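Local coordinates for exoglucanase A (Cellulomonas fimi, PDB 7CBD), which hydrolyses beta-1,4-glucosidic linkages of cellulose with inversion of anomeric configuration, releasing cellobiose from non-reducing chain ends through this glycoside hydrolase family 6 catalytic domain, at residues F71-A76 / D130-P135; A78-A83 / E138-A143; V88-I93 / A360-K365; W334-G339 / P407-A412. All coordinates share one frame; numbering follows the deposited sequence.

Contact 1 (F71-A76 / D130-P135); sequences FHLDNA and DLLDNP
L73 lays its two methyl groups against a pair of consecutive leucines, L131 and L132, at the end of the helix 114-132. Its CD2 meets L132 CD2 at 3.8 Å, the closer of the two touches, while the other branch, CD1, rests near the base of L131, 4.1 Å from its CB. One residue thus serves two partners differently: against L132 the side chains cross at about a right angle, methyl to methyl, whereas L131 is approached at a slant and low on its stem. The CB of L73 is aimed at helix 114-132, and with CG beside the backbone N (chi1 -66°) its two methyls are placed at L131 CB and L132 CD2. L132 swings in only by the far end of its side chain. The contact is wholly apolar, with no hydrogen bond across it. L73 and L132 are buried, because behind them lies strand 87-93: F89 backs L73 and L91 backs L132. Y137 also touches L73, and its OH is hydrogen-bonded to D74 OD1. Two helices that flank one strand, one preceding it in the chain and one following, packed through leucines against its outer face, are characteristic of the distorted alpha/beta barrel of family 6.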
loop_
_atom_site.group_PDB
_atom_site.type_symbol
_atom_site.label_atom_id
_atom_site.label_comp_id
_atom_site.label_asym_id
_atom_site.label_seq_id
_atom_site.Cartn_x
_atom_site.Cartn_y
_atom_site.Cartn_z
ATOM N N PHE A 71 17.433 11.610 -7.975
ATOM C CA PHE A 71 18.059 10.360 -8.396
ATOM C C PHE A 71 17.048 9.454 -9.086
ATOM O O PHE A 71 17.288 8.963 -10.195
ATOM C CB PHE A 71 18.663 9.692 -7.153
ATOM C CG PHE A 71 19.099 8.261 -7.348
ATOM C CD1 PHE A 71 20.298 7.958 -7.978
ATOM C CD2 PHE A 71 18.339 7.219 -6.839
ATOM C CE1 PHE A 71 20.714 6.637 -8.123
ATOM C CE2 PHE A 71 18.746 5.898 -6.977
ATOM C CZ PHE A 71 19.933 5.608 -7.622
ATOM N N HIS A 72 15.885 9.256 -8.460
ATOM C CA HIS A 72 14.875 8.362 -9.025
ATOM C C HIS A 72 14.252 8.923 -10.297
ATOM O O HIS A 72 14.011 8.177 -11.253
ATOM C CB HIS A 72 13.807 8.056 -7.980
ATOM C CG HIS A 72 14.332 7.274 -6.825
ATOM N ND1 HIS A 72 14.746 5.965 -6.940
ATOM C CD2 HIS A 72 14.558 7.632 -5.540
ATOM C CE1 HIS A 72 15.182 5.541 -5.768
ATOM N NE2 HIS A 72 15.086 6.535 -4.903
ATOM N N LEU A 73 13.963 10.225 -10.326
ATOM C CA LEU A 73 13.386 10.816 -11.531
ATOM C C LEU A 73 14.344 10.700 -12.714
ATOM O O LEU A 73 13.931 10.349 -13.832
ATOM C CB LEU A 73 12.999 12.268 -11.269
ATOM C CG LEU A 73 11.871 12.445 -10.256
ATOM C CD1 LEU A 73 11.806 13.894 -9.816
ATOM C CD2 LEU A 73 10.555 12.020 -10.871
ATOM N N ASP A 74 15.632 10.972 -12.482
ATOM C CA ASP A 74 16.632 10.800 -13.535
ATOM C C ASP A 74 16.722 9.344 -13.983
ATOM O O ASP A 74 16.812 9.059 -15.186
ATOM C CB ASP A 74 17.998 11.272 -13.042
ATOM C CG ASP A 74 18.075 12.774 -12.840
ATOM O OD1 ASP A 74 17.241 13.525 -13.402
ATOM O OD2 ASP A 74 18.998 13.204 -12.108
ATOM N N ASN A 75 16.714 8.405 -13.029
ATOM C CA ASN A 75 16.717 6.989 -13.395
ATOM C C ASN A 75 15.490 6.647 -14.220
ATOM O O ASN A 75 15.572 5.869 -15.179
ATOM C CB ASN A 75 16.713 6.107 -12.150
ATOM C CG ASN A 75 17.962 6.238 -11.320
ATOM O OD1 ASN A 75 18.995 6.720 -11.783
ATOM N ND2 ASN A 75 17.871 5.803 -10.062
ATOM N N ALA A 76 14.333 7.183 -13.829
ATOM C CA ALA A 76 13.098 6.894 -14.543
ATOM C C ALA A 76 13.153 7.389 -15.984
ATOM O O ALA A 76 12.686 6.692 -16.893
ATOM C CB ALA A 76 11.898 7.488 -13.804
ATOM N N ASP A 130 8.210 21.023 -7.228
ATOM C CA ASP A 130 9.213 21.737 -8.013
ATOM C C ASP A 130 10.064 20.769 -8.823
ATOM O O ASP A 130 10.437 21.059 -9.966
ATOM C CB ASP A 130 10.090 22.568 -7.075
ATOM C CG ASP A 130 11.011 23.513 -7.811
ATOM O OD1 ASP A 130 10.725 23.838 -8.977
ATOM O OD2 ASP A 130 12.024 23.931 -7.214
ATOM N N LEU A 131 10.393 19.618 -8.244
ATOM C CA LEU A 131 11.143 18.619 -8.991
ATOM C C LEU A 131 10.269 17.971 -10.058
ATOM O O LEU A 131 10.687 17.827 -11.213
ATOM C CB LEU A 131 11.698 17.564 -8.036
ATOM C CG LEU A 131 13.106 17.820 -7.496
ATOM C CD1 LEU A 131 13.425 16.885 -6.337
ATOM C CD2 LEU A 131 14.140 17.680 -8.610
ATOM N N LEU A 132 9.041 17.587 -9.694
ATOM C CA LEU A 132 8.177 16.880 -10.633
ATOM C C LEU A 132 7.816 17.731 -11.840
ATOM O O LEU A 132 7.597 17.190 -12.928
ATOM C CB LEU A 132 6.899 16.436 -9.937
ATOM C CG LEU A 132 7.052 15.377 -8.847
ATOM C CD1 LEU A 132 5.702 15.079 -8.222
ATOM C CD2 LEU A 132 7.681 14.105 -9.408
ATOM N N ASP A 133 7.751 19.050 -11.666
ATOM C CA ASP A 133 7.369 19.978 -12.724
ATOM C C ASP A 133 8.538 20.378 -13.614
ATOM O O ASP A 133 8.349 21.167 -14.546
ATOM C CB ASP A 133 6.732 21.231 -12.111
ATOM C CG ASP A 133 5.767 21.926 -13.054
ATOM O OD1 ASP A 133 5.322 21.302 -14.041
ATOM O OD2 ASP A 133 5.449 23.108 -12.802
ATOM N N ASN A 134 9.731 19.864 -13.354
ATOM C CA ASN A 134 10.889 20.226 -14.155
ATOM C C ASN A 134 10.715 19.689 -15.573
ATOM O O ASN A 134 10.331 18.525 -15.744
ATOM C CB ASN A 134 12.132 19.619 -13.513
ATOM C CG ASN A 134 13.418 20.150 -14.105
ATOM O OD1 ASN A 134 13.620 20.111 -15.314
ATOM N ND2 ASN A 134 14.296 20.652 -13.253
ATOM N N PRO A 135 10.979 20.496 -16.610
ATOM C CA PRO A 135 10.830 19.992 -17.988
ATOM C C PRO A 135 11.656 18.753 -18.284
ATOM O O PRO A 135 11.334 18.023 -19.230
ATOM C CB PRO A 135 11.276 21.180 -18.852
ATOM C CG PRO A 135 11.037 22.367 -18.011
ATOM C CD PRO A 135 11.290 21.936 -16.584
#

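Contact 2 (A78-A83 / E138-A143); sequences AQQKAA and ESIRIA
S139 and Q80 meet where the chain leaves the helix 114-132 and turns into the next strand. The carbonyl oxygen of S139 is the closest point, 3.5 Å from Q80 CG, and the amide carbon of the same glutamine lies hardly farther, so the glutamine stem passes this oxygen without a direct hydrogen bond. The hydroxyl of S139 instead works through a water: OG gives its proton to the water at 2.7 Å, and the water donates onward to Q80 OE1 at 2.6 Å. Q80 reaches this position by extending CG away from its backbone N (chi1 -170°) and then bending at chi2. Its other amide atom, NE2, bonds to V85 O, so both ends of the amide have a partner and its rotation is probably well defined. At I140 the contact turns apolar: CG2 touches Q80 CB at 4.0 Å, while the longer branch leads away toward L73, and A76 and V77 pack on this side chain. The carbonyl of I140 accepts from N186 ND2. From R141 onward the chain is in strand 141-146, bonded through its backbone to L87 and F89 of strand 87-93, and I142 makes the matching bonds to N186 and Y188 on the side of strand 187-192. Through Q80, together with A76 and V77 on I140, helix 69-83 packs on the residues leading into this strand, which sits between two parallel neighbours in the sheet.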
loop_
_atom_site.group_PDB
_atom_site.type_symbol
_atom_site.label_atom_id
_atom_site.label_comp_id
_atom_site.label_asym_id
_atom_site.label_seq_id
_atom_site.Cartn_x
_atom_site.Cartn_y
_atom_site.Cartn_z
ATOM N N ALA A 78 15.777 7.584 -17.840
ATOM C CA ALA A 78 16.639 6.647 -18.565
ATOM C C ALA A 78 15.919 5.328 -18.834
ATOM O O ALA A 78 16.022 4.768 -19.930
ATOM C CB ALA A 78 17.942 6.417 -17.795
ATOM N N GLN A 79 15.167 4.827 -17.848
ATOM C CA GLN A 79 14.419 3.587 -18.040
ATOM C C GLN A 79 13.345 3.747 -19.109
ATOM O O GLN A 79 13.122 2.831 -19.910
ATOM C CB GLN A 79 13.809 3.128 -16.712
ATOM C CG GLN A 79 14.828 2.575 -15.742
ATOM C CD GLN A 79 14.211 2.142 -14.422
ATOM O OE1 GLN A 79 13.065 1.694 -14.380
ATOM N NE2 GLN A 79 14.971 2.266 -13.337
ATOM N N GLN A 80 12.685 4.910 -19.151
ATOM C CA GLN A 80 11.679 5.152 -20.181
ATOM C C GLN A 80 12.301 5.134 -21.572
ATOM O O GLN A 80 11.739 4.546 -22.505
ATOM C CB GLN A 80 10.967 6.481 -19.917
ATOM C CG GLN A 80 9.743 6.727 -20.796
ATOM C CD GLN A 80 10.120 7.187 -22.190
ATOM O OE1 GLN A 80 10.999 8.043 -22.353
ATOM N NE2 GLN A 80 9.486 6.603 -23.202
ATOM N N LYS A 81 13.461 5.777 -21.728
ATOM C CA LYS A 81 14.153 5.761 -23.017
ATOM C C LYS A 81 14.439 4.336 -23.472
ATOM O O LYS A 81 14.261 4.001 -24.651
ATOM C CB LYS A 81 15.478 6.521 -22.911
ATOM C CG LYS A 81 15.375 7.973 -22.544
ATOM C CD LYS A 81 14.616 8.729 -23.586
ATOM C CE LYS A 81 14.637 10.230 -23.306
ATOM N NZ LYS A 81 14.114 10.962 -24.480
ATOM N N ALA A 82 14.906 3.484 -22.559
ATOM C CA ALA A 82 15.242 2.115 -22.935
ATOM C C ALA A 82 13.997 1.297 -23.258
ATOM O O ALA A 82 14.063 0.366 -24.066
ATOM C CB ALA A 82 16.074 1.456 -21.832
ATOM N N ALA A 83 12.855 1.636 -22.657
ATOM C CA ALA A 83 11.626 0.895 -22.908
ATOM C C ALA A 83 10.944 1.318 -24.200
ATOM O O ALA A 83 10.274 0.497 -24.838
ATOM C CB ALA A 83 10.651 1.081 -21.745
ATOM N N GLU A 138 9.277 15.642 -18.339
ATOM C CA GLU A 138 8.069 15.574 -19.152
ATOM C C GLU A 138 7.935 14.243 -19.883
ATOM O O GLU A 138 6.821 13.867 -20.258
ATOM C CB GLU A 138 8.018 16.760 -20.118
ATOM C CG GLU A 138 7.802 18.087 -19.398
ATOM C CD GLU A 138 7.528 19.237 -20.335
ATOM O OE1 GLU A 138 7.846 19.119 -21.536
ATOM O OE2 GLU A 138 6.997 20.266 -19.865
ATOM N N SER A 139 9.031 13.511 -20.064
ATOM C CA SER A 139 9.009 12.250 -20.796
ATOM C C SER A 139 8.565 11.063 -19.948
ATOM O O SER A 139 8.498 9.943 -20.471
ATOM C CB SER A 139 10.391 11.969 -21.387
ATOM O OG SER A 139 11.368 11.924 -20.363
ATOM N N ILE A 140 8.277 11.257 -18.664
ATOM C CA ILE A 140 7.783 10.182 -17.814
ATOM C C ILE A 140 6.429 10.587 -17.241
ATOM O O ILE A 140 6.012 11.746 -17.318
ATOM C CB ILE A 140 8.769 9.783 -16.695
ATOM C CG1 ILE A 140 8.925 10.917 -15.675
ATOM C CG2 ILE A 140 10.111 9.341 -17.292
ATOM C CD1 ILE A 140 9.746 10.523 -14.474
ATOM N N ARG A 141 5.732 9.603 -16.687
ATOM C CA ARG A 141 4.503 9.824 -15.945
ATOM C C ARG A 141 4.769 9.482 -14.489
ATOM O O ARG A 141 5.526 8.556 -14.195
ATOM C CB ARG A 141 3.381 8.931 -16.487
ATOM C CG ARG A 141 3.062 9.180 -17.949
ATOM C CD ARG A 141 2.111 8.136 -18.504
ATOM N NE ARG A 141 1.757 8.453 -19.882
ATOM C CZ ARG A 141 1.056 7.669 -20.692
ATOM N NH1 ARG A 141 0.631 6.478 -20.287
ATOM N NH2 ARG A 141 0.785 8.083 -21.919
ATOM N N ILE A 142 4.162 10.235 -13.580
ATOM C CA ILE A 142 4.306 9.994 -12.149
ATOM C C ILE A 142 2.932 9.641 -11.599
ATOM O O ILE A 142 1.983 10.424 -11.739
ATOM C CB ILE A 142 4.914 11.205 -11.418
ATOM C CG1 ILE A 142 6.295 11.555 -12.014
ATOM C CG2 ILE A 142 4.990 10.919 -9.923
ATOM C CD1 ILE A 142 6.276 12.691 -13.016
ATOM N N ALA A 143 2.812 8.457 -11.011
ATOM C CA ALA A 143 1.605 8.074 -10.290
ATOM C C ALA A 143 1.879 8.349 -8.822
ATOM O O ALA A 143 2.688 7.659 -8.198
ATOM C CB ALA A 143 1.260 6.606 -10.518
HETATM O O HOH W 1 12.474 9.505 -20.725
#

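Contact 3 (V88-I93 / A360-K365); sequences VFNLVI and AFVWIK
I364 reaches V92 and N90 with two branches that part at CB. The short branch, CG2, is turned anti to the backbone N and meets V92 CG2 at 3.6 Å, the two side chains slanting past each other. The longer branch starts with CG1 beside the backbone N and bends again at chi2 (-57°), which carries its tip, CD1, to 4.1 Å from N90 OD1. The same oxygen is approached by V362 CG1, also at 4.1 Å. OD1 is hydrogen-bonded to Y10 OH, and ND2 to Q15 OE1, which gives the buried amide of N90 a polar partner at each end. The backbone of I364 is held too: its carbonyl accepts from W53 NE1. All four touching residues are buried. The segments, in strand 87-93 and the strand 358-362 region, are not sheet neighbours; strand 52-54, which holds W53, pairs with 87-93, and the side chains meet in the barrel interior. The side chain of V92 is about 10 Å from that of D149, the predicted proton donor, and that of I364 about 11 Å from that of D371, the predicted nucleophile, consistent with the core of the distorted family 6 alpha/beta barrel near its active site.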
loop_
_atom_site.group_PDB
_atom_site.type_symbol
_atom_site.label_atom_id
_atom_site.label_comp_id
_atom_site.label_asym_id
_atom_site.label_seq_id
_atom_site.Cartn_x
_atom_site.Cartn_y
_atom_site.Cartn_z
ATOM N N VAL A 88 5.608 4.720 -15.954
ATOM C CA VAL A 88 5.018 5.252 -14.729
ATOM C C VAL A 88 6.017 5.096 -13.589
ATOM O O VAL A 88 6.469 3.981 -13.290
ATOM C CB VAL A 88 3.699 4.545 -14.378
ATOM C CG1 VAL A 88 3.152 5.082 -13.051
ATOM C CG2 VAL A 88 2.676 4.693 -15.487
ATOM N N PHE A 89 6.337 6.217 -12.946
ATOM C CA PHE A 89 7.128 6.255 -11.728
ATOM C C PHE A 89 6.160 6.362 -10.556
ATOM O O PHE A 89 5.427 7.347 -10.449
ATOM C CB PHE A 89 8.063 7.466 -11.793
ATOM C CG PHE A 89 8.756 7.776 -10.499
ATOM C CD1 PHE A 89 9.566 6.835 -9.893
ATOM C CD2 PHE A 89 8.598 9.010 -9.883
ATOM C CE1 PHE A 89 10.206 7.114 -8.698
ATOM C CE2 PHE A 89 9.238 9.295 -8.699
ATOM C CZ PHE A 89 10.045 8.343 -8.104
ATOM N N ASN A 90 6.127 5.335 -9.705
ATOM C CA ASN A 90 5.259 5.344 -8.529
ATOM C C ASN A 90 5.937 6.081 -7.383
ATOM O O ASN A 90 7.037 5.711 -6.966
ATOM C CB ASN A 90 4.935 3.918 -8.097
ATOM C CG ASN A 90 4.045 3.207 -9.084
ATOM O OD1 ASN A 90 2.850 3.480 -9.155
ATOM N ND2 ASN A 90 4.622 2.290 -9.852
ATOM N N LEU A 91 5.260 7.102 -6.857
ATOM C CA LEU A 91 5.792 7.985 -5.830
ATOM C C LEU A 91 4.760 8.064 -4.715
ATOM O O LEU A 91 3.572 8.260 -4.991
ATOM C CB LEU A 91 5.929 9.371 -6.452
ATOM C CG LEU A 91 7.025 10.382 -6.086
ATOM C CD1 LEU A 91 6.499 11.820 -6.146
ATOM C CD2 LEU A 91 7.739 10.112 -4.807
ATOM N N VAL A 92 5.186 7.917 -3.462
ATOM C CA VAL A 92 4.261 7.998 -2.331
ATOM C C VAL A 92 4.451 9.319 -1.600
ATOM O O VAL A 92 5.553 9.628 -1.123
ATOM C CB VAL A 92 4.394 6.818 -1.361
ATOM C CG1 VAL A 92 3.189 6.804 -0.417
ATOM C CG2 VAL A 92 4.487 5.512 -2.127
ATOM N N ILE A 93 3.360 10.074 -1.509
ATOM C CA ILE A 93 3.282 11.322 -0.764
ATOM C C ILE A 93 2.765 10.948 0.625
ATOM O O ILE A 93 1.648 10.439 0.760
ATOM C CB ILE A 93 2.314 12.284 -1.474
ATOM C CG1 ILE A 93 2.711 12.468 -2.945
ATOM C CG2 ILE A 93 2.220 13.615 -0.748
ATOM C CD1 ILE A 93 4.103 13.026 -3.151
ATOM N N ALA A 360 -4.275 -1.007 -12.754
ATOM C CA ALA A 360 -3.055 -1.790 -12.589
ATOM C C ALA A 360 -3.049 -2.431 -11.209
ATOM O O ALA A 360 -3.724 -1.968 -10.283
ATOM C CB ALA A 360 -1.806 -0.916 -12.725
ATOM N N PHE A 361 -2.275 -3.511 -11.091
ATOM C CA PHE A 361 -1.724 -3.935 -9.809
ATOM C C PHE A 361 -0.342 -3.311 -9.682
ATOM O O PHE A 361 0.417 -3.247 -10.660
ATOM C CB PHE A 361 -1.609 -5.461 -9.718
ATOM C CG PHE A 361 -2.929 -6.173 -9.754
ATOM C CD1 PHE A 361 -4.037 -5.638 -9.117
ATOM C CD2 PHE A 361 -3.061 -7.387 -10.415
ATOM C CE1 PHE A 361 -5.254 -6.289 -9.147
ATOM C CE2 PHE A 361 -4.281 -8.050 -10.446
ATOM C CZ PHE A 361 -5.380 -7.494 -9.818
ATOM N N VAL A 362 -0.024 -2.841 -8.474
ATOM C CA VAL A 362 1.214 -2.129 -8.191
ATOM C C VAL A 362 1.774 -2.665 -6.884
ATOM O O VAL A 362 1.048 -3.212 -6.052
ATOM C CB VAL A 362 0.984 -0.603 -8.087
ATOM C CG1 VAL A 362 0.758 0.002 -9.456
ATOM C CG2 VAL A 362 -0.217 -0.324 -7.190
ATOM N N TRP A 363 3.084 -2.500 -6.703
ATOM C CA TRP A 363 3.737 -2.730 -5.410
ATOM C C TRP A 363 4.062 -1.354 -4.848
ATOM O O TRP A 363 5.092 -0.758 -5.189
ATOM C CB TRP A 363 4.988 -3.585 -5.547
ATOM C CG TRP A 363 4.702 -5.028 -5.779
ATOM C CD1 TRP A 363 3.476 -5.621 -5.934
ATOM C CD2 TRP A 363 5.672 -6.073 -5.879
ATOM N NE1 TRP A 363 3.633 -6.982 -6.116
ATOM C CE2 TRP A 363 4.973 -7.279 -6.099
ATOM C CE3 TRP A 363 7.067 -6.103 -5.810
ATOM C CZ2 TRP A 363 5.626 -8.504 -6.248
ATOM C CZ3 TRP A 363 7.716 -7.317 -5.961
ATOM C CH2 TRP A 363 6.993 -8.504 -6.179
ATOM N N ILE A 364 3.170 -0.836 -4.006
ATOM C CA ILE A 364 3.422 0.460 -3.392
ATOM C C ILE A 364 4.382 0.306 -2.219
ATOM O O ILE A 364 5.486 0.857 -2.221
ATOM C CB ILE A 364 2.112 1.179 -3.013
ATOM C CG1 ILE A 364 1.200 1.354 -4.236
ATOM C CG2 ILE A 364 2.425 2.528 -2.404
ATOM C CD1 ILE A 364 1.825 2.116 -5.404
ATOM N N LYS A 365 4.006 -0.484 -1.221
ATOM C CA LYS A 365 4.972 -0.866 -0.195
ATOM C C LYS A 365 6.027 -1.774 -0.826
ATOM O O LYS A 365 5.671 -2.715 -1.540
ATOM C CB LYS A 365 4.259 -1.626 0.914
ATOM C CG LYS A 365 5.174 -2.088 2.031
ATOM C CD LYS A 365 5.633 -0.921 2.892
ATOM C CE LYS A 365 6.497 -1.413 4.050
ATOM N NZ LYS A 365 6.810 -0.338 5.035
#

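Contact 4 (W334-G339 / P407-A412); sequences WCNPLG and PNAPLA
N336 and A409 form the centre of this contact, with P407 and L338 closing it at the outer end. With CG beside the backbone N (chi1 -58°), N336 brings ND2 to 3.5 Å from A409 CB, a polar atom against a methyl group, so this pair makes close packing and no hydrogen bond. The asparagine amide has its partners elsewhere: OD1 accepts from Q419 NE2, and ND2 makes weak bonds to G372 O and S370 OG. The backbone N of N336 donates to D371 OD2, the predicted nucleophile. On the other loop, the backbone N of A409 is bonded to S374 OG. Farther out, L338 CD2 and P407 CD touch at 4.3 Å, an apolar pair at the exposed end of the contact; the leucine meets the proline ring with its tip. The neighbouring C335 is tied to C389 by a disulfide. The two segments themselves meet only by van der Waals contact. The polar bonds that join the loops lie just outside, at T406, bonded through backbone and OG1 to N336, and at G404, bonded to L338; S370 OG adds a bond to P410 O. Through N336 and its neighbours, these loops probably help to position D371.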
loop_
_atom_site.group_PDB
_atom_site.type_symbol
_atom_site.label_atom_id
_atom_site.label_comp_id
_atom_site.label_asym_id
_atom_site.label_seq_id
_atom_site.Cartn_x
_atom_site.Cartn_y
_atom_site.Cartn_z
ATOM N N TRP A 334 -2.114 -4.345 11.066
ATOM C CA TRP A 334 -1.432 -3.684 9.961
ATOM C C TRP A 334 0.081 -3.768 10.049
ATOM O O TRP A 334 0.750 -3.532 9.037
ATOM C CB TRP A 334 -1.843 -2.203 9.856
ATOM C CG TRP A 334 -1.463 -1.388 11.059
ATOM C CD1 TRP A 334 -2.259 -1.084 12.125
ATOM C CD2 TRP A 334 -0.185 -0.785 11.327
ATOM N NE1 TRP A 334 -1.560 -0.328 13.035
ATOM C CE2 TRP A 334 -0.287 -0.128 12.568
ATOM C CE3 TRP A 334 1.025 -0.720 10.625
ATOM C CZ2 TRP A 334 0.780 0.572 13.133
ATOM C CZ3 TRP A 334 2.088 -0.033 11.191
ATOM C CH2 TRP A 334 1.954 0.611 12.431
ATOM N N CYS A 335 0.647 -4.092 11.212
ATOM C CA CYS A 335 2.088 -3.972 11.404
ATOM C C CYS A 335 2.766 -5.337 11.351
ATOM O O CYS A 335 2.657 -6.137 12.292
ATOM C CB CYS A 335 2.446 -3.234 12.690
ATOM S SG CYS A 335 4.210 -2.873 12.672
ATOM N N ASN A 336 3.503 -5.580 10.263
ATOM C CA ASN A 336 4.297 -6.789 10.075
ATOM C C ASN A 336 3.557 -8.061 10.490
ATOM O O ASN A 336 4.121 -8.877 11.231
ATOM C CB ASN A 336 5.590 -6.699 10.890
ATOM C CG ASN A 336 6.436 -5.488 10.539
ATOM O OD1 ASN A 336 6.598 -5.139 9.366
ATOM N ND2 ASN A 336 6.998 -4.845 11.562
ATOM N N PRO A 337 2.322 -8.291 10.046
ATOM C CA PRO A 337 1.626 -9.512 10.473
ATOM C C PRO A 337 2.380 -10.761 10.046
ATOM O O PRO A 337 2.855 -10.872 8.915
ATOM C CB PRO A 337 0.274 -9.417 9.763
ATOM C CG PRO A 337 0.536 -8.553 8.574
ATOM C CD PRO A 337 1.533 -7.538 9.054
ATOM N N LEU A 338 2.464 -11.720 10.962
ATOM C CA LEU A 338 3.177 -12.955 10.677
ATOM C C LEU A 338 2.530 -13.715 9.527
ATOM O O LEU A 338 1.303 -13.799 9.424
ATOM C CB LEU A 338 3.185 -13.837 11.923
ATOM C CG LEU A 338 4.320 -13.494 12.893
ATOM C CD1 LEU A 338 4.028 -14.027 14.283
ATOM C CD2 LEU A 338 5.653 -14.021 12.381
ATOM N N GLY A 339 3.372 -14.275 8.659
ATOM C CA GLY A 339 2.936 -15.223 7.653
ATOM C C GLY A 339 2.551 -14.640 6.310
ATOM O O GLY A 339 2.243 -15.406 5.389
ATOM N N PRO A 407 8.282 -10.718 15.219
ATOM C CA PRO A 407 9.280 -10.202 16.164
ATOM C C PRO A 407 10.560 -9.792 15.457
ATOM O O PRO A 407 10.800 -10.113 14.292
ATOM C CB PRO A 407 9.554 -11.387 17.098
ATOM C CG PRO A 407 8.432 -12.323 16.891
ATOM C CD PRO A 407 7.986 -12.137 15.467
ATOM N N ASN A 408 11.407 -9.092 16.211
ATOM C CA ASN A 408 12.721 -8.659 15.734
ATOM C C ASN A 408 12.625 -7.741 14.520
ATOM O O ASN A 408 13.449 -7.801 13.607
ATOM C CB ASN A 408 13.661 -9.842 15.494
ATOM C CG ASN A 408 14.022 -10.546 16.776
ATOM O OD1 ASN A 408 14.452 -9.906 17.736
ATOM N ND2 ASN A 408 13.842 -11.862 16.812
ATOM N N ALA A 409 11.615 -6.865 14.520
ATOM C CA ALA A 409 11.363 -5.964 13.397
ATOM C C ALA A 409 12.144 -4.667 13.566
ATOM O O ALA A 409 12.114 -4.074 14.650
ATOM C CB ALA A 409 9.884 -5.630 13.320
ATOM N N PRO A 410 12.807 -4.178 12.522
ATOM C CA PRO A 410 13.489 -2.881 12.595
ATOM C C PRO A 410 12.508 -1.742 12.318
ATOM O O PRO A 410 11.319 -1.954 12.097
ATOM C CB PRO A 410 14.525 -2.993 11.477
ATOM C CG PRO A 410 13.846 -3.818 10.440
ATOM C CD PRO A 410 12.990 -4.821 11.207
ATOM N N LEU A 411 13.037 -0.517 12.329
ATOM C CA LEU A 411 12.223 0.665 12.077
ATOM C C LEU A 411 11.585 0.589 10.695
ATOM O O LEU A 411 12.076 -0.089 9.789
ATOM C CB LEU A 411 13.082 1.929 12.124
ATOM C CG LEU A 411 13.756 2.326 13.437
ATOM C CD1 LEU A 411 14.584 3.594 13.238
ATOM C CD2 LEU A 411 12.728 2.519 14.546
ATOM N N ALA A 412 10.471 1.302 10.538
ATOM C CA ALA A 412 9.788 1.354 9.254
ATOM C C ALA A 412 10.760 1.738 8.146
ATOM O O ALA A 412 11.566 2.658 8.301
ATOM C CB ALA A 412 8.654 2.375 9.326
#

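How the contacts relate
Contacts 1, 2 and 3 form one connected region; contact 4 does not touch the others, coming within about 5 Å of contact 3 at the nearest atoms but 14 and 19 Å from contacts 1 and 2. Contacts 1 and 2 share helix 69-83, their centres about 10 Å apart, and contact 3 adjoins both: L73 packs on F89, and R141 and A143 bond through their backbones to F89. Within residues 71-143, helix 69-83, strand 87-93, helix 114-132 and strand 141-146 interlock as consecutive elements of the barrel, and contact 3 brings in 360-365 from late in the sequence. The series runs from the outer helical layer, through the barrel core, to the loops beside the predicted nucleophile.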